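Long-range contacts in pesticidal crystal protein Cry4Aa (PDB 2C9K), which binds to midgut epithelial cells of insects, mosquito larvae among them, and promotes their colloid-osmotic lysis as a pore-forming toxin: residues T495-F506 against T598-E606; F520-N528 against L563-L571. One frame throughout, in Å; residues are numbered along the deposited sequence.

Contact 1 of 2, residues T495-F506 against T598-E606; sequences TGGDLIDFKDHF and TTVLIDKIE
Thr495 meets Lys604 where a loop joins an antiparallel strand pair in the C-terminal beta-sandwich domain of this delta endotoxin. Lys604 bends at chi2 (-81°) and chi4, and its NZ reaches Thr495 O at 2.8 Å, in the carbonyl plane on a lone pair. The same ammonium forms a salt bridge with the syn lone pair of Asp603 OD1. Asp603 and Lys604 together face Arg524, forming a classic beta bulge. Past the glycines, a water donates to both Asp498 O and Asp603 O. The side chains of Leu499 and Leu601 cross at about a right angle, Leu499 CD1 lying 4.0 Å from Leu601 CB, while Leu499 CD2 is 3.7 Å from Asp603 CB. The N-to-C directions of 499-501 and 600-606 are 152° apart, antiparallel, and Ile500 and Ile602 form the hydrogen-bonded pair, with Ile500 N to Ile602 O at 3.1 Å and Ile602 N to Ile500 O at 2.8 Å. Asp501, in a non-hydrogen-bonded pair with Leu601, centres an inverse gamma turn; its OD2 has a salt bridge to Lys487 and a water link to Thr599 OG1, also hydrogen-bonded to Tyr560. The bond from Phe502 N to Val600 O is weak, bent to 129° at the hydrogen. Both branches of Ile602 pack: CG1 3.9 Å from Phe502 CB, CG2 4.1 Å from Phe506 CZ. Above the centre of the Phe506 ring sits Ile500 CD1.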
loop_
_atom_site.group_PDB
_atom_site.type_symbol
_atom_site.label_atom_id
_atom_site.label_comp_id
_atom_site.label_asym_id
_atom_site.label_seq_id
_atom_site.Cartn_x
_atom_site.Cartn_y
_atom_site.Cartn_z
ATOM N N THR A 495 4.510 3.887 6.388
ATOM C CA THR A 495 3.372 4.791 6.485
ATOM C C THR A 495 2.299 4.476 5.446
ATOM O O THR A 495 1.222 5.074 5.449
ATOM C CB THR A 495 3.803 6.260 6.327
ATOM O OG1 THR A 495 4.494 6.424 5.083
ATOM C CG2 THR A 495 4.706 6.677 7.479
ATOM N N GLY A 496 2.589 3.532 4.560
ATOM C CA GLY A 496 1.621 3.166 3.546
ATOM C C GLY A 496 1.675 4.025 2.298
ATOM O O GLY A 496 0.929 3.782 1.344
ATOM N N GLY A 497 2.552 5.023 2.298
ATOM C CA GLY A 497 2.676 5.900 1.149
ATOM C C GLY A 497 3.620 7.050 1.416
ATOM O O GLY A 497 4.279 7.078 2.449
ATOM N N ASP A 498 3.674 8.013 0.505
ATOM C CA ASP A 498 4.569 9.155 0.657
ATOM C C ASP A 498 4.105 10.218 1.649
ATOM O O ASP A 498 2.971 10.173 2.146
ATOM C CB ASP A 498 4.810 9.792 -0.708
ATOM C CG ASP A 498 5.307 8.786 -1.727
ATOM O OD1 ASP A 498 6.124 7.920 -1.348
ATOM O OD2 ASP A 498 4.890 8.860 -2.903
ATOM N N LEU A 499 4.992 11.177 1.922
ATOM C CA LEU A 499 4.717 12.262 2.861
ATOM C C LEU A 499 4.982 13.635 2.245
ATOM O O LEU A 499 5.689 13.755 1.245
ATOM C CB LEU A 499 5.608 12.130 4.095
ATOM C CG LEU A 499 5.934 10.756 4.673
ATOM C CD1 LEU A 499 7.128 10.887 5.604
ATOM C CD2 LEU A 499 4.730 10.191 5.402
ATOM N N ILE A 500 4.425 14.671 2.865
ATOM C CA ILE A 500 4.612 16.048 2.407
ATOM C C ILE A 500 5.731 16.715 3.194
ATOM O O ILE A 500 5.759 16.638 4.426
ATOM C CB ILE A 500 3.336 16.922 2.617
ATOM C CG1 ILE A 500 2.247 16.545 1.612
ATOM C CG2 ILE A 500 3.684 18.400 2.469
ATOM C CD1 ILE A 500 1.012 17.431 1.719
ATOM N N ASP A 501 6.645 17.362 2.471
ATOM C CA ASP A 501 7.760 18.098 3.070
ATOM C C ASP A 501 7.201 19.517 3.180
ATOM O O ASP A 501 7.432 20.364 2.321
ATOM C CB ASP A 501 8.980 18.078 2.139
ATOM C CG ASP A 501 10.284 18.424 2.860
ATOM O OD1 ASP A 501 10.278 19.358 3.700
ATOM O OD2 ASP A 501 11.317 17.769 2.574
ATOM N N PHE A 502 6.443 19.750 4.244
ATOM C CA PHE A 502 5.773 21.019 4.499
ATOM C C PHE A 502 6.700 22.221 4.684
ATOM O O PHE A 502 7.284 22.405 5.752
ATOM C CB PHE A 502 4.874 20.847 5.725
ATOM C CG PHE A 502 3.847 21.927 5.901
ATOM C CD1 PHE A 502 3.298 22.579 4.801
ATOM C CD2 PHE A 502 3.382 22.256 7.175
ATOM C CE1 PHE A 502 2.297 23.543 4.968
ATOM C CE2 PHE A 502 2.381 23.219 7.350
ATOM C CZ PHE A 502 1.840 23.861 6.244
ATOM N N LYS A 503 6.825 23.040 3.643
ATOM C CA LYS A 503 7.665 24.239 3.703
ATOM C C LYS A 503 6.827 25.533 3.782
ATOM O O LYS A 503 7.126 26.435 4.571
ATOM C CB LYS A 503 8.590 24.293 2.478
ATOM C CG LYS A 503 10.056 23.974 2.757
ATOM C CD LYS A 503 10.225 22.597 3.375
ATOM C CE LYS A 503 11.686 22.283 3.701
ATOM N NZ LYS A 503 12.526 22.014 2.498
ATOM N N ASP A 504 5.779 25.614 2.968
ATOM C CA ASP A 504 4.922 26.791 2.940
ATOM C C ASP A 504 3.456 26.496 3.243
ATOM O O ASP A 504 2.974 26.702 4.360
ATOM C CB ASP A 504 5.021 27.475 1.571
ATOM C CG ASP A 504 5.094 26.481 0.416
ATOM O OD1 ASP A 504 4.519 25.377 0.532
ATOM O OD2 ASP A 504 5.717 26.806 -0.619
ATOM N N HIS A 505 2.748 26.010 2.232
ATOM C CA HIS A 505 1.338 25.703 2.369
ATOM C C HIS A 505 0.955 24.503 1.508
ATOM O O HIS A 505 1.721 24.080 0.646
ATOM C CB HIS A 505 0.529 26.904 1.913
ATOM C CG HIS A 505 0.824 27.313 0.502
ATOM N ND1 HIS A 505 2.004 27.922 0.136
ATOM C CD2 HIS A 505 0.106 27.171 -0.637
ATOM C CE1 HIS A 505 2.000 28.139 -1.167
ATOM N NE2 HIS A 505 0.859 27.692 -1.660
ATOM N N PHE A 506 -0.232 23.959 1.761
ATOM C CA PHE A 506 -0.777 22.844 0.990
ATOM C C PHE A 506 -2.221 22.694 1.426
ATOM O O PHE A 506 -2.532 22.922 2.590
ATOM C CB PHE A 506 0.035 21.545 1.199
ATOM C CG PHE A 506 -0.213 20.836 2.512
ATOM C CD1 PHE A 506 -1.314 20.001 2.676
ATOM C CD2 PHE A 506 0.693 20.959 3.565
ATOM C CE1 PHE A 506 -1.502 19.293 3.871
ATOM C CE2 PHE A 506 0.515 20.258 4.763
ATOM C CZ PHE A 506 -0.581 19.426 4.915
ATOM N N THR A 598 14.360 23.635 9.778
ATOM C CA THR A 598 13.632 22.615 10.522
ATOM C C THR A 598 12.674 21.891 9.582
ATOM O O THR A 598 11.636 22.425 9.212
ATOM C CB THR A 598 12.837 23.220 11.688
ATOM O OG1 THR A 598 13.745 23.836 12.604
ATOM C CG2 THR A 598 12.066 22.142 12.429
ATOM N N THR A 599 13.050 20.676 9.193
ATOM C CA THR A 599 12.249 19.847 8.294
ATOM C C THR A 599 11.046 19.245 9.003
ATOM O O THR A 599 11.169 18.693 10.096
ATOM C CB THR A 599 13.074 18.671 7.717
ATOM O OG1 THR A 599 14.104 19.172 6.854
ATOM C CG2 THR A 599 12.177 17.725 6.941
ATOM N N VAL A 600 9.882 19.347 8.370
ATOM C CA VAL A 600 8.648 18.792 8.917
ATOM C C VAL A 600 8.030 17.877 7.864
ATOM O O VAL A 600 7.812 18.284 6.722
ATOM C CB VAL A 600 7.633 19.906 9.277
ATOM C CG1 VAL A 600 6.322 19.288 9.760
ATOM C CG2 VAL A 600 8.215 20.804 10.355
ATOM N N LEU A 601 7.771 16.631 8.240
ATOM C CA LEU A 601 7.173 15.690 7.306
ATOM C C LEU A 601 5.747 15.363 7.738
ATOM O O LEU A 601 5.524 14.767 8.789
ATOM C CB LEU A 601 8.019 14.421 7.221
ATOM C CG LEU A 601 9.454 14.638 6.726
ATOM C CD1 LEU A 601 10.194 13.315 6.711
ATOM C CD2 LEU A 601 9.444 15.251 5.333
ATOM N N ILE A 602 4.782 15.778 6.926
ATOM C CA ILE A 602 3.379 15.531 7.228
ATOM C C ILE A 602 2.922 14.191 6.681
ATOM O O ILE A 602 2.969 13.956 5.474
ATOM C CB ILE A 602 2.468 16.608 6.621
ATOM C CG1 ILE A 602 2.731 17.960 7.281
ATOM C CG2 ILE A 602 1.026 16.207 6.806
ATOM C CD1 ILE A 602 2.335 18.018 8.727
ATOM N N ASP A 603 2.450 13.330 7.575
ATOM C CA ASP A 603 1.977 12.007 7.195
ATOM C C ASP A 603 0.453 11.899 7.084
ATOM O O ASP A 603 -0.091 11.810 5.979
ATOM C CB ASP A 603 2.511 10.981 8.195
ATOM C CG ASP A 603 1.954 9.599 7.969
ATOM O OD1 ASP A 603 1.806 9.204 6.789
ATOM O OD2 ASP A 603 1.678 8.909 8.975
ATOM N N LYS A 604 -0.234 11.921 8.222
ATOM C CA LYS A 604 -1.688 11.791 8.232
ATOM C C LYS A 604 -2.413 12.952 8.922
ATOM O O LYS A 604 -1.919 13.525 9.895
ATOM C CB LYS A 604 -2.101 10.493 8.949
ATOM C CG LYS A 604 -1.325 9.229 8.598
ATOM C CD LYS A 604 -1.802 8.582 7.320
ATOM C CE LYS A 604 -1.187 7.186 7.140
ATOM N NZ LYS A 604 0.315 7.164 7.048
ATOM N N ILE A 605 -3.593 13.284 8.408
ATOM C CA ILE A 605 -4.439 14.332 8.985
ATOM C C ILE A 605 -5.566 13.522 9.600
ATOM O O ILE A 605 -6.231 12.754 8.905
ATOM C CB ILE A 605 -5.049 15.256 7.916
ATOM C CG1 ILE A 605 -3.962 15.796 6.986
ATOM C CG2 ILE A 605 -5.792 16.378 8.593
ATOM C CD1 ILE A 605 -2.883 16.599 7.670
ATOM N N GLU A 606 -5.786 13.669 10.895
ATOM C CA GLU A 606 -6.823 12.878 11.536
ATOM C C GLU A 606 -7.965 13.675 12.135
ATOM O O GLU A 606 -7.766 14.758 12.696
ATOM C CB GLU A 606 -6.185 11.976 12.594
ATOM C CG GLU A 606 -5.262 10.947 11.973
ATOM C CD GLU A 606 -4.601 10.025 12.976
ATOM O OE1 GLU A 606 -4.159 8.930 12.557
ATOM O OE2 GLU A 606 -4.511 10.391 14.167
HETATM O O HOH W 1 0.666 11.766 2.969
HETATM O O HOH W 2 2.292 8.262 4.442
HETATM O O HOH W 3 13.424 18.902 4.315
#

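Contact 2 of 2, residues F520-N528 against L563-L571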
loop_
_atom_site.group_PDB
_atom_site.type_symbol
_atom_site.label_atom_id
_atom_site.label_comp_id
_atom_site.label_asym_id
_atom_site.label_seq_id
_atom_site.Cartn_x
_atom_site.Cartn_y
_atom_site.Cartn_z
ATOM N N PHE A 520 -11.789 17.215 16.483
ATOM C CA PHE A 520 -10.509 17.760 16.884
ATOM C C PHE A 520 -9.705 17.236 15.706
ATOM O O PHE A 520 -9.822 16.061 15.361
ATOM C CB PHE A 520 -9.998 17.154 18.203
ATOM C CG PHE A 520 -10.559 17.820 19.430
ATOM C CD1 PHE A 520 -11.101 17.064 20.466
ATOM C CD2 PHE A 520 -10.613 19.210 19.518
ATOM C CE1 PHE A 520 -11.696 17.681 21.562
ATOM C CE2 PHE A 520 -11.211 19.838 20.618
ATOM C CZ PHE A 520 -11.754 19.069 21.636
ATOM N N ILE A 521 -8.953 18.086 15.028
ATOM C CA ILE A 521 -8.172 17.547 13.937
ATOM C C ILE A 521 -6.771 17.316 14.533
ATOM O O ILE A 521 -6.222 18.179 15.214
ATOM C CB ILE A 521 -8.225 18.484 12.642
ATOM C CG1 ILE A 521 -6.843 18.998 12.276
ATOM C CG2 ILE A 521 -9.237 19.604 12.824
ATOM C CD1 ILE A 521 -6.017 17.977 11.587
ATOM N N ARG A 522 -6.240 16.111 14.322
ATOM C CA ARG A 522 -4.938 15.692 14.855
ATOM C C ARG A 522 -3.972 15.370 13.722
ATOM O O ARG A 522 -4.380 14.835 12.701
ATOM C CB ARG A 522 -5.142 14.455 15.726
ATOM C CG ARG A 522 -3.913 13.943 16.406
ATOM C CD ARG A 522 -4.267 12.792 17.319
ATOM N NE ARG A 522 -4.434 11.529 16.605
ATOM C CZ ARG A 522 -4.840 10.398 17.180
ATOM N NH1 ARG A 522 -5.129 10.381 18.473
ATOM N NH2 ARG A 522 -4.935 9.278 16.477
ATOM N N ILE A 523 -2.692 15.675 13.904
ATOM C CA ILE A 523 -1.692 15.444 12.862
ATOM C C ILE A 523 -0.579 14.452 13.229
ATOM O O ILE A 523 -0.028 14.508 14.331
ATOM C CB ILE A 523 -1.047 16.797 12.457
ATOM C CG1 ILE A 523 -1.997 17.568 11.552
ATOM C CG2 ILE A 523 0.273 16.585 11.752
ATOM C CD1 ILE A 523 -1.499 18.950 11.263
ATOM N N ARG A 524 -0.259 13.544 12.302
ATOM C CA ARG A 524 0.812 12.560 12.502
ATOM C C ARG A 524 1.950 13.046 11.615
ATOM O O ARG A 524 1.890 12.920 10.393
ATOM C CB ARG A 524 0.369 11.154 12.066
ATOM C CG ARG A 524 1.382 10.045 12.392
ATOM C CD ARG A 524 0.780 8.645 12.247
ATOM N NE ARG A 524 1.612 7.575 12.814
ATOM C CZ ARG A 524 2.607 6.952 12.177
ATOM N NH1 ARG A 524 2.924 7.278 10.933
ATOM N NH2 ARG A 524 3.280 5.985 12.784
ATOM N N TYR A 525 2.986 13.599 12.237
ATOM C CA TYR A 525 4.110 14.164 11.498
ATOM C C TYR A 525 5.451 13.732 12.060
ATOM O O TYR A 525 5.530 13.080 13.096
ATOM C CB TYR A 525 4.055 15.682 11.598
ATOM C CG TYR A 525 4.451 16.142 12.988
ATOM C CD1 TYR A 525 5.666 16.797 13.216
ATOM C CD2 TYR A 525 3.660 15.826 14.093
ATOM C CE1 TYR A 525 6.080 17.115 14.507
ATOM C CE2 TYR A 525 4.070 16.141 15.387
ATOM C CZ TYR A 525 5.277 16.781 15.584
ATOM O OH TYR A 525 5.680 17.070 16.863
ATOM N N ALA A 526 6.503 14.155 11.368
ATOM C CA ALA A 526 7.887 13.896 11.751
ATOM C C ALA A 526 8.554 15.266 11.664
ATOM O O ALA A 526 8.116 16.130 10.899
ATOM C CB ALA A 526 8.541 12.924 10.779
ATOM N N SER A 527 9.612 15.473 12.437
ATOM C CA SER A 527 10.277 16.769 12.423
ATOM C C SER A 527 11.579 16.781 13.196
ATOM O O SER A 527 11.650 16.260 14.304
ATOM C CB SER A 527 9.346 17.828 13.018
ATOM O OG SER A 527 10.010 19.069 13.178
ATOM N N ASN A 528 12.611 17.369 12.609
ATOM C CA ASN A 528 13.877 17.477 13.307
ATOM C C ASN A 528 13.865 18.850 13.984
ATOM O O ASN A 528 12.863 19.222 14.595
ATOM C CB ASN A 528 15.063 17.331 12.344
ATOM C CG ASN A 528 14.899 18.154 11.091
ATOM O OD1 ASN A 528 14.252 19.203 11.108
ATOM N ND2 ASN A 528 15.498 17.695 9.993
ATOM N N LEU A 563 13.324 6.959 8.300
ATOM C CA LEU A 563 12.789 7.346 9.599
ATOM C C LEU A 563 12.196 6.105 10.263
ATOM O O LEU A 563 11.637 5.229 9.592
ATOM C CB LEU A 563 11.694 8.406 9.454
ATOM C CG LEU A 563 12.093 9.818 9.019
ATOM C CD1 LEU A 563 10.878 10.737 9.097
ATOM C CD2 LEU A 563 13.203 10.340 9.916
ATOM N N LYS A 564 12.324 6.021 11.581
ATOM C CA LYS A 564 11.798 4.877 12.298
ATOM C C LYS A 564 10.391 5.164 12.769
ATOM O O LYS A 564 9.908 6.287 12.672
ATOM C CB LYS A 564 12.690 4.533 13.488
ATOM C CG LYS A 564 14.138 4.302 13.113
ATOM C CD LYS A 564 14.259 3.293 11.999
ATOM C CE LYS A 564 15.672 3.251 11.454
ATOM N NZ LYS A 564 15.749 2.447 10.201
ATOM N N TYR A 565 9.736 4.130 13.275
ATOM C CA TYR A 565 8.375 4.243 13.764
ATOM C C TYR A 565 8.279 5.283 14.871
ATOM O O TYR A 565 7.356 6.090 14.893
ATOM C CB TYR A 565 7.903 2.887 14.286
ATOM C CG TYR A 565 6.557 2.930 14.956
ATOM C CD1 TYR A 565 5.378 2.883 14.214
ATOM C CD2 TYR A 565 6.462 3.041 16.338
ATOM C CE1 TYR A 565 4.140 2.943 14.838
ATOM C CE2 TYR A 565 5.233 3.105 16.967
ATOM C CZ TYR A 565 4.083 3.057 16.219
ATOM O OH TYR A 565 2.884 3.143 16.870
ATOM N N LYS A 566 9.232 5.262 15.792
ATOM C CA LYS A 566 9.237 6.206 16.901
ATOM C C LYS A 566 9.437 7.649 16.440
ATOM O O LYS A 566 9.158 8.587 17.183
ATOM C CB LYS A 566 10.327 5.801 17.900
ATOM C CG LYS A 566 10.561 6.777 19.035
ATOM C CD LYS A 566 11.595 7.826 18.655
ATOM C CE LYS A 566 12.965 7.196 18.466
ATOM N NZ LYS A 566 13.425 6.524 19.720
ATOM N N ASP A 567 9.904 7.816 15.204
ATOM C CA ASP A 567 10.163 9.139 14.639
ATOM C C ASP A 567 8.910 9.932 14.316
ATOM O O ASP A 567 8.972 11.152 14.191
ATOM C CB ASP A 567 11.036 9.020 13.387
ATOM C CG ASP A 567 12.439 8.519 13.699
ATOM O OD1 ASP A 567 13.177 8.169 12.752
ATOM O OD2 ASP A 567 12.806 8.483 14.896
ATOM N N PHE A 568 7.779 9.251 14.167
ATOM C CA PHE A 568 6.527 9.944 13.890
ATOM C C PHE A 568 5.731 10.058 15.178
ATOM O O PHE A 568 5.616 9.093 15.931
ATOM C CB PHE A 568 5.707 9.205 12.832
ATOM C CG PHE A 568 6.311 9.265 11.453
ATOM C CD1 PHE A 568 7.310 8.374 11.074
ATOM C CD2 PHE A 568 5.910 10.244 10.549
ATOM C CE1 PHE A 568 7.901 8.456 9.824
ATOM C CE2 PHE A 568 6.495 10.339 9.295
ATOM C CZ PHE A 568 7.496 9.441 8.932
ATOM N N GLN A 569 5.198 11.248 15.439
ATOM C CA GLN A 569 4.412 11.484 16.644
ATOM C C GLN A 569 3.073 12.148 16.349
ATOM O O GLN A 569 2.768 12.465 15.193
ATOM C CB GLN A 569 5.225 12.315 17.635
ATOM C CG GLN A 569 6.394 11.535 18.223
ATOM C CD GLN A 569 5.939 10.291 18.978
ATOM O OE1 GLN A 569 6.739 9.393 19.259
ATOM N NE2 GLN A 569 4.647 10.238 19.320
ATOM N N TYR A 570 2.271 12.357 17.389
ATOM C CA TYR A 570 0.951 12.944 17.208
ATOM C C TYR A 570 0.677 14.233 17.960
ATOM O O TYR A 570 0.847 14.303 19.175
ATOM C CB TYR A 570 -0.129 11.944 17.617
ATOM C CG TYR A 570 -0.194 10.667 16.808
ATOM C CD1 TYR A 570 0.850 9.740 16.837
ATOM C CD2 TYR A 570 -1.333 10.357 16.057
ATOM C CE1 TYR A 570 0.759 8.533 16.144
ATOM C CE2 TYR A 570 -1.436 9.154 15.361
ATOM C CZ TYR A 570 -0.386 8.248 15.413
ATOM O OH TYR A 570 -0.489 7.061 14.740
ATOM N N LEU A 571 0.232 15.250 17.230
ATOM C CA LEU A 571 -0.134 16.526 17.840
ATOM C C LEU A 571 -1.558 16.831 17.417
ATOM O O LEU A 571 -1.974 16.476 16.313
ATOM C CB LEU A 571 0.802 17.660 17.410
ATOM C CG LEU A 571 2.013 17.817 18.332
ATOM C CD1 LEU A 571 2.885 18.980 17.876
ATOM C CD2 LEU A 571 1.515 18.031 19.754
HETATM O O HOH W 4 2.457 6.166 15.178
#
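Arg524 lies across Tyr570, its CG over the phenol face, 4.1 Å from the ring centroid and 17° off the normal, a CH-pi contact. The chain stays extended from CG to NE, which carries the guanidinium past the ring to the hydroxyl; Tyr570 OH lies at the guanidinium edge, 2.9 Å from NE. One water accepts from Arg524 NH2 and is also bonded to Tyr570 OH. Phe568 CB covers one face of the guanidinium at 3.9 Å from CZ, and Tyr565 CE1 stands near its plane by NH2.

Along the CD2 side of the Tyr570 ring comes Arg522: NE is 3.4 Å from Tyr570 CD2, which stands over one face of the guanidinium, the two planes 83° apart. Ala526 CB sits over the face of Phe568, 4.0 Å from its centroid, and also touches Leu563 CD1 at 3.6 Å. On the face of the sheet away from Arg524 and Tyr570 lie Tyr525 and Leu571, with Tyr525 OH 3.5 Å from Leu571 CD1 and itself bonded to Asn552 N.

Four backbone bonds set this register: Ile523 and Leu571 form one hydrogen-bonded pair, Tyr525 and Gln569 the next, with Arg524 and Tyr570 the non-hydrogen-bonded pair between them. Before the strand, a 3-10 turn at 565-567 brings Tyr565 against helix 183-208 of the N-terminal helical domain.

Farther out, Asp603 forms a salt bridge to Arg524 NH1, Glu606 to Arg522 NH2, and Tyr251 makes a cation-pi contact with Arg522 and a hydrogen bond to Tyr570 OH. The carboxylates of Asp603 and Glu606 thus probably offset the cost of burying two positive charges beside the tyrosine ring.

In the fold
Following the chain, 495-506 comes first, running from one sheet of the sandwich at 499-501 into the other at 505-506. The chain then enters 520-528, and contact 2 closes a loop of 34 residues when 563-571 returns to it. Only afterwards does 598-606 arrive and complete contact 1, whose 91-residue loop contains the whole of contact 2. Strands 600-609 and 517-527 are antiparallel neighbours, so that within this branched sheet one path runs 499-501, 600-609, 517-527, 569-572. The centres of the two contacts are about 9 Å apart. The central seam is joined by a probable hydrogen bond from Leu601 N to Ala526 O, 2.7 Å.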